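Local coordinates for uncharacterized protein AF_0924 (Archaeoglobus fulgidus, PDB 3DT5) that is of unknown function but, as the C-terminal domain of a probable membrane protein, holds a calcium ion in this crystal, at residues D75-S80 with T84-E89; Q93-L98 with W128-K133. All coordinates share one frame; numbering follows the deposited sequence.

Overall arrangement
Interaction 1 and interaction 2 meet along a small mixed sheet, with their centres about 10 Å apart. Interaction 1 joins strand 74-75 to the antiparallel middle strand 83-85, whose other neighbour is the parallel strand 130-131 of interaction 2. Phe85 N lies 2.9 Å from Gly131 O, probably a hydrogen bond, so strand 83-85 of interaction 1 borders strand 130-131 of interaction 2 directly. Phe85 CE2 also packs 3.4 Å from Trp94 CD1 on helix 88-116, whose first two residues close 84-89 and which carries 93-98 further on. Asp75 in interaction 1 binds the calcium ion directly; in interaction 2 the side chain of Ile130 is about 12 Å from the bound calcium ion.

Interaction 1: residues D75-S80 with T84-E89; sequences DKIAGS and TFYAKE. With CA (calcium ion), chain B.
Asp75 and Tyr86 meet through their polar ends, the phenol coming in beside a carboxylate that also holds calcium. Tyr86 OH donates to Asp75 OD2 at 2.5 Å, and OD2 accepts with its anti lone pair, the one turned away from OD1. OD2 sits at the edge of the ring and in its plane, whereas the carboxylate itself is turned 72° against the ring. The second oxygen, Asp75 OD1, binds the calcium ion at 2.4 Å; Glu44 OE2 and the carbonyl oxygens of Lys71 and Ala74 also coordinate the ion. The backbones beneath are paired as an antiparallel hydrogen-bonded pair: Thr84 N donates to Asp75 O at 2.8 Å, and Asp75 N to Thr84 O at 3.1 Å, which puts both side chains on one face of this hairpin. On the same flank Ile77 extends CD1 to 3.5 Å from Tyr86 OH, approaching the ring obliquely, and crosses Thr84 at about a right angle with CD1 3.9 Å from Thr84 CB. Ile77 CG1 lies anti to the carbonyl carbon (chi1 -62°) and the chain runs on extended (chi2 158°), together bringing CD1 to Thr84 and the phenol oxygen. A water joins Ile77 N to Thr84 OG1, adding a bridged link beside the direct pair, and a type I' turn from Ile77 to Ser80 then begins the return of the loop. The Asp75 carboxylate is probably restrained from turning, one oxygen held by the metal and the other by the phenol; both partners would stabilise its negative charge, favour the ionised form and tie the hairpin to the calcium site.

Interaction 2: residues Q93-L98 with W128-K133; sequences QWKEAL and WLIGYK
Trp128 is held to helix 88-116 twice over: its NE1 hydrogen-bonds to OD1 of Asp99, while the face of the same indole lies against Leu98. Leu98 CB stands over the five-membered ring in a CH-pi contact, 3.7 Å from the ring centroid and 17° off the normal. The two side chains slide past each other in opposite directions, so Leu98 CD1 reaches back to 3.9 Å from Trp128 CG, while Trp128 CZ2 comes within 3.3 Å of the backbone O of Leu98. Two residues on, where strand 130-131 begins, Ile130 places CG1 between its backbone N and carbonyl carbon (chi1 59°), and from there the extended chain sends CD1 to 3.8 Å from Lys95 CB. Its other branch, CG2, touches Leu98 CD1 at 4.2 Å. Were Trp128 replaced by an alanine, Leu98 CB would probably lose the ring it packs on and Asp99 OD1 this N-H donor. Phe34 of helix 16-35 also touches Leu98, Trp128 and Ile130. Strand 83-85, helix 88-116 and, after a loop, the parallel strand 130-131 form a beta-alpha-beta crossover, in which Ile130 and the preceding Trp128 pack on the helix.

Interaction 1: residues D75-S80 with T84-E89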
ATOM      1  N   ASP A  75      -1.874   3.722  15.155  1.00 37.78           N
ATOM      2  CA  ASP A  75      -2.610   4.987  15.207  1.00 37.43           C
ATOM      3  C   ASP A  75      -1.700   6.072  14.709  1.00 36.77           C
ATOM      4  O   ASP A  75      -0.486   5.975  14.867  1.00 35.79           O
ATOM      5  CB  ASP A  75      -2.996   5.387  16.660  1.00 37.15           C
ATOM      6  CG  ASP A  75      -4.127   4.567  17.224  1.00 38.49           C
ATOM      7  OD1 ASP A  75      -5.156   4.404  16.531  1.00 37.66           O
ATOM      8  OD2 ASP A  75      -4.034   4.155  18.405  1.00 37.53           O
ATOM      9  N   LYS A  76      -2.289   7.153  14.181  1.00 35.81           N
ATOM     10  CA  LYS A  76      -1.566   8.435  14.014  1.00 36.76           C
ATOM     11  C   LYS A  76      -1.888   9.297  15.274  1.00 37.23           C
ATOM     12  O   LYS A  76      -3.051   9.501  15.608  1.00 37.36           O
ATOM     13  CB  LYS A  76      -2.011   9.186  12.738  1.00 35.10           C
ATOM     14  CG  LYS A  76      -1.590   8.427  11.489  1.00 38.21           C
ATOM     15  CD  LYS A  76      -1.361   9.348  10.314  1.00 36.62           C
ATOM     16  CE  LYS A  76      -1.073   8.546   8.990  1.00 36.05           C
ATOM     17  NZ  LYS A  76      -0.541   9.478   7.922  1.00 36.70           N
ATOM     18  N   ILE A  77      -0.837   9.753  15.952  1.00 37.13           N
ATOM     19  CA  ILE A  77      -0.955  10.421  17.251  1.00 37.96           C
ATOM     20  C   ILE A  77      -0.246  11.761  17.156  1.00 37.22           C
ATOM     21  O   ILE A  77       0.709  11.886  16.366  1.00 36.54           O
ATOM     22  CB  ILE A  77      -0.251   9.553  18.295  1.00 37.41           C
ATOM     23  CG1 ILE A  77      -0.968   8.180  18.381  1.00 39.93           C
ATOM     24  CG2 ILE A  77      -0.172  10.233  19.651  1.00 39.00           C
ATOM     25  CD1 ILE A  77      -0.051   7.037  18.984  1.00 41.41           C
ATOM     26  N   ALA A  78      -0.735  12.763  17.924  1.00 36.04           N
ATOM     27  CA  ALA A  78      -0.029  14.031  18.166  1.00 36.18           C
ATOM     28  C   ALA A  78       0.088  14.910  16.934  1.00 37.00           C
ATOM     29  O   ALA A  78       0.951  15.800  16.914  1.00 35.82           O
ATOM     30  CB  ALA A  78       1.360  13.790  18.765  1.00 35.49           C
ATOM     31  N   GLY A  79      -0.726  14.629  15.909  1.00 35.42           N
ATOM     32  CA  GLY A  79      -0.638  15.385  14.642  1.00 36.78           C
ATOM     33  C   GLY A  79       0.430  14.849  13.686  1.00 37.00           C
ATOM     34  O   GLY A  79       0.619  15.407  12.616  1.00 36.93           O
ATOM     35  N   SER A  80       1.131  13.775  14.075  1.00 36.55           N
ATOM     36  CA  SER A  80       2.165  13.180  13.222  1.00 37.56           C
ATOM     37  C   SER A  80       1.565  12.558  11.939  1.00 38.91           C
ATOM     38  O   SER A  80       0.416  12.063  11.931  1.00 39.12           O
ATOM     39  CB  SER A  80       2.945  12.098  14.005  1.00 36.43           C
ATOM     40  OG  SER A  80       3.979  11.543  13.187  1.00 35.12           O
ATOM     41  N   THR A  84       2.001   4.997  14.154  1.00 40.27           N
ATOM     42  CA  THR A  84       2.729   4.479  15.314  1.00 41.67           C
ATOM     43  C   THR A  84       2.208   3.074  15.554  1.00 43.00           C
ATOM     44  O   THR A  84       1.010   2.894  15.815  1.00 42.17           O
ATOM     45  CB  THR A  84       2.472   5.321  16.589  1.00 41.87           C
ATOM     46  OG1 THR A  84       3.089   6.600  16.417  1.00 40.34           O
ATOM     47  CG2 THR A  84       3.104   4.646  17.858  1.00 43.27           C
ATOM     48  N   PHE A  85       3.098   2.090  15.468  1.00 43.33           N
ATOM     49  CA  PHE A  85       2.740   0.700  15.769  1.00 43.84           C
ATOM     50  C   PHE A  85       3.016   0.423  17.238  1.00 44.69           C
ATOM     51  O   PHE A  85       4.036   0.875  17.774  1.00 45.84           O
ATOM     52  CB  PHE A  85       3.550  -0.275  14.915  1.00 43.13           C
ATOM     53  CG  PHE A  85       3.035  -0.404  13.530  1.00 43.51           C
ATOM     54  CD1 PHE A  85       3.418   0.523  12.540  1.00 44.05           C
ATOM     55  CD2 PHE A  85       2.086  -1.372  13.209  1.00 43.40           C
ATOM     56  CE1 PHE A  85       2.912   0.442  11.246  1.00 40.55           C
ATOM     57  CE2 PHE A  85       1.593  -1.460  11.908  1.00 44.19           C
ATOM     58  CZ  PHE A  85       2.009  -0.551  10.917  1.00 41.50           C
ATOM     59  N   TYR A  86       2.140  -0.332  17.877  1.00 45.04           N
ATOM     60  CA  TYR A  86       2.351  -0.674  19.289  1.00 46.85           C
ATOM     61  C   TYR A  86       3.253  -1.875  19.494  1.00 47.30           C
ATOM     62  O   TYR A  86       3.911  -1.949  20.499  1.00 48.69           O
ATOM     63  CB  TYR A  86       1.031  -0.808  20.041  1.00 45.68           C
ATOM     64  CG  TYR A  86       0.250   0.491  19.971  1.00 47.55           C
ATOM     65  CD1 TYR A  86       0.725   1.640  20.603  1.00 46.26           C
ATOM     66  CD2 TYR A  86      -0.930   0.582  19.207  1.00 44.00           C
ATOM     67  CE1 TYR A  86       0.057   2.827  20.504  1.00 46.43           C
ATOM     68  CE2 TYR A  86      -1.607   1.755  19.108  1.00 47.26           C
ATOM     69  CZ  TYR A  86      -1.114   2.893  19.759  1.00 46.35           C
ATOM     70  OH  TYR A  86      -1.843   4.095  19.667  1.00 46.82           O
ATOM     71  N   ALA A  87       3.243  -2.817  18.558  1.00 47.95           N
ATOM     72  CA  ALA A  87       4.099  -3.992  18.651  1.00 47.61           C
ATOM     73  C   ALA A  87       5.128  -3.952  17.537  1.00 47.60           C
ATOM     74  O   ALA A  87       4.789  -3.732  16.374  1.00 46.49           O
ATOM     75  CB  ALA A  87       3.273  -5.243  18.567  1.00 47.93           C
ATOM     76  N   LYS A  88       6.389  -4.149  17.909  1.00 46.90           N
ATOM     77  CA  LYS A  88       7.484  -4.128  16.963  1.00 47.40           C
ATOM     78  C   LYS A  88       7.243  -5.097  15.798  1.00 47.64           C
ATOM     79  O   LYS A  88       7.552  -4.768  14.654  1.00 46.79           O
ATOM     80  CB  LYS A  88       8.792  -4.463  17.670  1.00 47.48           C
ATOM     81  CG  LYS A  88       9.986  -4.659  16.740  1.00 49.03           C
ATOM     82  CD  LYS A  88      11.296  -4.617  17.557  1.00 53.77           C
ATOM     83  CE  LYS A  88      12.514  -5.098  16.759  1.00 55.75           C
ATOM     84  NZ  LYS A  88      13.713  -5.264  17.652  1.00 59.73           N
ATOM     85  N   GLU A  89       6.685  -6.273  16.118  1.00 47.49           N
ATOM     86  CA  GLU A  89       6.392  -7.344  15.160  0.60 47.32           C
ATOM     87  C   GLU A  89       5.411  -6.900  14.055  1.00 46.93           C
ATOM     88  O   GLU A  89       5.496  -7.310  12.913  1.00 45.92           O
ATOM     89  CB  GLU A  89       5.837  -8.583  15.900  0.60 47.56           C
ATOM     90  CG  GLU A  89       4.547  -8.372  16.750  0.60 49.40           C
ATOM     91  CD  GLU A  89       4.748  -8.379  18.302  0.60 51.87           C
ATOM     92  OE1 GLU A  89       3.917  -9.019  18.984  0.60 52.56           O
ATOM     93  OE2 GLU A  89       5.697  -7.749  18.848  0.60 49.80           O
TER
HETATM   94 CA    CA B 301      -5.874   2.492  15.292  1.00 33.44          CA
HETATM   95  O   HOH W   1       1.761   8.718  15.159  1.00 32.91           O

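Interaction 2: residues Q93-L98 with W128-K133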
ATOM      1  N   GLN A  93       6.215  -6.587  10.099  1.00 43.31           N
ATOM      2  CA  GLN A  93       5.325  -7.225   9.076  1.00 42.68           C
ATOM      3  C   GLN A  93       4.938  -6.203   8.019  1.00 41.52           C
ATOM      4  O   GLN A  93       5.006  -6.478   6.829  1.00 40.19           O
ATOM      5  CB  GLN A  93       4.004  -7.728   9.667  1.00 43.29           C
ATOM      6  CG  GLN A  93       4.118  -8.886  10.588  1.00 50.44           C
ATOM      7  CD  GLN A  93       2.942  -9.841  10.446  1.00 59.66           C
ATOM      8  OE1 GLN A  93       1.793  -9.422  10.199  1.00 60.78           O
ATOM      9  NE2 GLN A  93       3.230 -11.148  10.576  1.00 60.61           N
ATOM     10  N   TRP A  94       4.532  -5.025   8.476  1.00 40.01           N
ATOM     11  CA  TRP A  94       4.116  -3.968   7.554  1.00 41.16           C
ATOM     12  C   TRP A  94       5.270  -3.420   6.765  1.00 41.42           C
ATOM     13  O   TRP A  94       5.117  -3.154   5.573  1.00 42.19           O
ATOM     14  CB  TRP A  94       3.339  -2.825   8.273  1.00 41.55           C
ATOM     15  CG  TRP A  94       1.906  -3.163   8.361  1.00 39.65           C
ATOM     16  CD1 TRP A  94       1.263  -3.749   9.401  1.00 40.04           C
ATOM     17  CD2 TRP A  94       0.935  -3.041   7.294  1.00 42.00           C
ATOM     18  NE1 TRP A  94      -0.039  -3.990   9.063  1.00 40.58           N
ATOM     19  CE2 TRP A  94      -0.273  -3.568   7.777  1.00 39.89           C
ATOM     20  CE3 TRP A  94       0.996  -2.573   5.968  1.00 39.75           C
ATOM     21  CZ2 TRP A  94      -1.448  -3.618   6.995  1.00 40.69           C
ATOM     22  CZ3 TRP A  94      -0.192  -2.630   5.177  1.00 42.31           C
ATOM     23  CH2 TRP A  94      -1.381  -3.134   5.707  1.00 39.01           C
ATOM     24  N   LYS A  95       6.442  -3.254   7.381  1.00 40.79           N
ATOM     25  CA  LYS A  95       7.570  -2.768   6.581  1.00 40.93           C
ATOM     26  C   LYS A  95       7.897  -3.737   5.412  1.00 40.05           C
ATOM     27  O   LYS A  95       8.108  -3.339   4.275  1.00 39.27           O
ATOM     28  CB  LYS A  95       8.796  -2.562   7.465  1.00 41.62           C
ATOM     29  CG  LYS A  95       9.909  -1.825   6.701  1.00 45.73           C
ATOM     30  CD  LYS A  95      11.313  -2.180   7.193  1.00 55.53           C
ATOM     31  CE  LYS A  95      12.269  -2.248   5.974  1.00 57.95           C
ATOM     32  NZ  LYS A  95      13.554  -2.946   6.338  1.00 62.81           N
ATOM     33  N   GLU A  96       7.938  -5.024   5.727  1.00 40.58           N
ATOM     34  CA  GLU A  96       8.177  -6.067   4.743  1.00 40.79           C
ATOM     35  C   GLU A  96       7.091  -6.054   3.640  1.00 40.09           C
ATOM     36  O   GLU A  96       7.385  -6.143   2.445  1.00 39.87           O
ATOM     37  CB  GLU A  96       8.203  -7.387   5.502  1.00 42.11           C
ATOM     38  CG  GLU A  96       8.123  -8.609   4.684  1.00 49.24           C
ATOM     39  CD  GLU A  96       8.402  -9.869   5.528  1.00 58.81           C
ATOM     40  OE1 GLU A  96       9.144  -9.779   6.558  1.00 62.72           O
ATOM     41  OE2 GLU A  96       7.886 -10.945   5.142  1.00 62.51           O
ATOM     42  N   ALA A  97       5.832  -5.953   4.047  1.00 38.59           N
ATOM     43  CA  ALA A  97       4.734  -5.972   3.077  1.00 38.95           C
ATOM     44  C   ALA A  97       4.729  -4.729   2.193  1.00 37.49           C
ATOM     45  O   ALA A  97       4.452  -4.853   1.000  1.00 38.49           O
ATOM     46  CB  ALA A  97       3.384  -6.155   3.773  1.00 39.07           C
ATOM     47  N   LEU A  98       5.001  -3.551   2.769  1.00 36.37           N
ATOM     48  CA  LEU A  98       5.060  -2.319   1.974  1.00 37.28           C
ATOM     49  C   LEU A  98       6.155  -2.393   0.913  1.00 36.74           C
ATOM     50  O   LEU A  98       5.949  -1.941  -0.217  1.00 37.08           O
ATOM     51  CB  LEU A  98       5.236  -1.054   2.857  1.00 35.86           C
ATOM     52  CG  LEU A  98       4.004  -0.763   3.729  1.00 35.03           C
ATOM     53  CD1 LEU A  98       4.334   0.313   4.778  1.00 37.38           C
ATOM     54  CD2 LEU A  98       2.876  -0.304   2.851  1.00 35.66           C
ATOM     55  N   TRP A 128       8.344   5.149   3.900  1.00 41.99           N
ATOM     56  CA  TRP A 128       7.121   4.662   4.547  1.00 41.10           C
ATOM     57  C   TRP A 128       6.911   5.460   5.842  1.00 41.08           C
ATOM     58  O   TRP A 128       7.867   5.672   6.609  1.00 42.11           O
ATOM     59  CB  TRP A 128       7.249   3.181   4.837  1.00 41.84           C
ATOM     60  CG  TRP A 128       7.459   2.377   3.580  1.00 41.84           C
ATOM     61  CD1 TRP A 128       8.443   1.458   3.344  1.00 43.00           C
ATOM     62  CD2 TRP A 128       6.657   2.442   2.388  1.00 41.33           C
ATOM     63  NE1 TRP A 128       8.291   0.919   2.073  1.00 42.02           N
ATOM     64  CE2 TRP A 128       7.204   1.509   1.468  1.00 42.63           C
ATOM     65  CE3 TRP A 128       5.501   3.156   2.025  1.00 39.74           C
ATOM     66  CZ2 TRP A 128       6.626   1.282   0.201  1.00 41.92           C
ATOM     67  CZ3 TRP A 128       4.916   2.918   0.757  1.00 42.23           C
ATOM     68  CH2 TRP A 128       5.495   2.000  -0.133  1.00 40.85           C
ATOM     69  N   LEU A 129       5.703   5.937   6.063  1.00 38.77           N
ATOM     70  CA  LEU A 129       5.425   6.763   7.251  1.00 38.68           C
ATOM     71  C   LEU A 129       5.001   5.835   8.419  1.00 38.59           C
ATOM     72  O   LEU A 129       3.840   5.838   8.854  1.00 38.92           O
ATOM     73  CB  LEU A 129       4.356   7.804   6.940  1.00 39.13           C
ATOM     74  CG  LEU A 129       4.808   8.855   5.901  1.00 40.86           C
ATOM     75  CD1 LEU A 129       3.696   9.756   5.546  1.00 40.71           C
ATOM     76  CD2 LEU A 129       6.017   9.712   6.335  1.00 45.84           C
ATOM     77  N   ILE A 130       5.949   5.009   8.868  1.00 37.64           N
ATOM     78  CA  ILE A 130       5.677   4.017   9.882  1.00 37.79           C
ATOM     79  C   ILE A 130       6.772   4.062  10.961  1.00 37.26           C
ATOM     80  O   ILE A 130       7.928   4.389  10.675  1.00 35.90           O
ATOM     81  CB  ILE A 130       5.559   2.597   9.280  1.00 38.82           C
ATOM     82  CG1 ILE A 130       6.851   2.157   8.536  1.00 39.82           C
ATOM     83  CG2 ILE A 130       4.252   2.455   8.374  1.00 37.68           C
ATOM     84  CD1 ILE A 130       6.864   0.662   8.162  1.00 38.39           C
ATOM     85  N   GLY A 131       6.410   3.710  12.189  1.00 36.49           N
ATOM     86  CA  GLY A 131       7.377   3.733  13.317  1.00 34.38           C
ATOM     87  C   GLY A 131       6.911   2.864  14.457  1.00 33.17           C
ATOM     88  O   GLY A 131       5.753   2.466  14.498  1.00 31.08           O
ATOM     89  N   TYR A 132       7.809   2.521  15.374  1.00 32.98           N
ATOM     90  CA  TYR A 132       7.337   1.968  16.628  1.00 34.34           C
ATOM     91  C   TYR A 132       8.095   2.498  17.860  1.00 35.52           C
ATOM     92  O   TYR A 132       7.611   2.312  18.973  1.00 36.21           O
ATOM     93  CB  TYR A 132       7.356   0.433  16.598  1.00 34.85           C
ATOM     94  CG  TYR A 132       8.741  -0.112  16.580  1.00 34.89           C
ATOM     95  CD1 TYR A 132       9.388  -0.513  17.757  1.00 37.27           C
ATOM     96  CD2 TYR A 132       9.438  -0.181  15.386  1.00 36.30           C
ATOM     97  CE1 TYR A 132      10.721  -1.006  17.715  1.00 38.83           C
ATOM     98  CE2 TYR A 132      10.754  -0.670  15.320  1.00 37.77           C
ATOM     99  CZ  TYR A 132      11.390  -1.078  16.468  1.00 37.26           C
ATOM    100  OH  TYR A 132      12.678  -1.542  16.353  1.00 37.49           O
ATOM    101  N   LYS A 133       9.262   3.128  17.683  1.00 36.69           N
ATOM    102  CA  LYS A 133      10.080   3.524  18.859  1.00 38.54           C
ATOM    103  C   LYS A 133      10.226   5.029  19.138  1.00 39.32           C
ATOM    104  O   LYS A 133      11.164   5.683  18.640  1.00 41.37           O
ATOM    105  CB  LYS A 133      11.443   2.802  18.900  1.00 38.39           C
ATOM    106  CG  LYS A 133      12.287   2.875  17.630  1.00 38.86           C
ATOM    107  CD  LYS A 133      13.728   2.514  17.998  1.00 39.16           C
ATOM    108  CE  LYS A 133      14.441   1.705  16.899  1.00 38.38           C
ATOM    109  NZ  LYS A 133      15.718   1.099  17.492  1.00 40.45           N
TER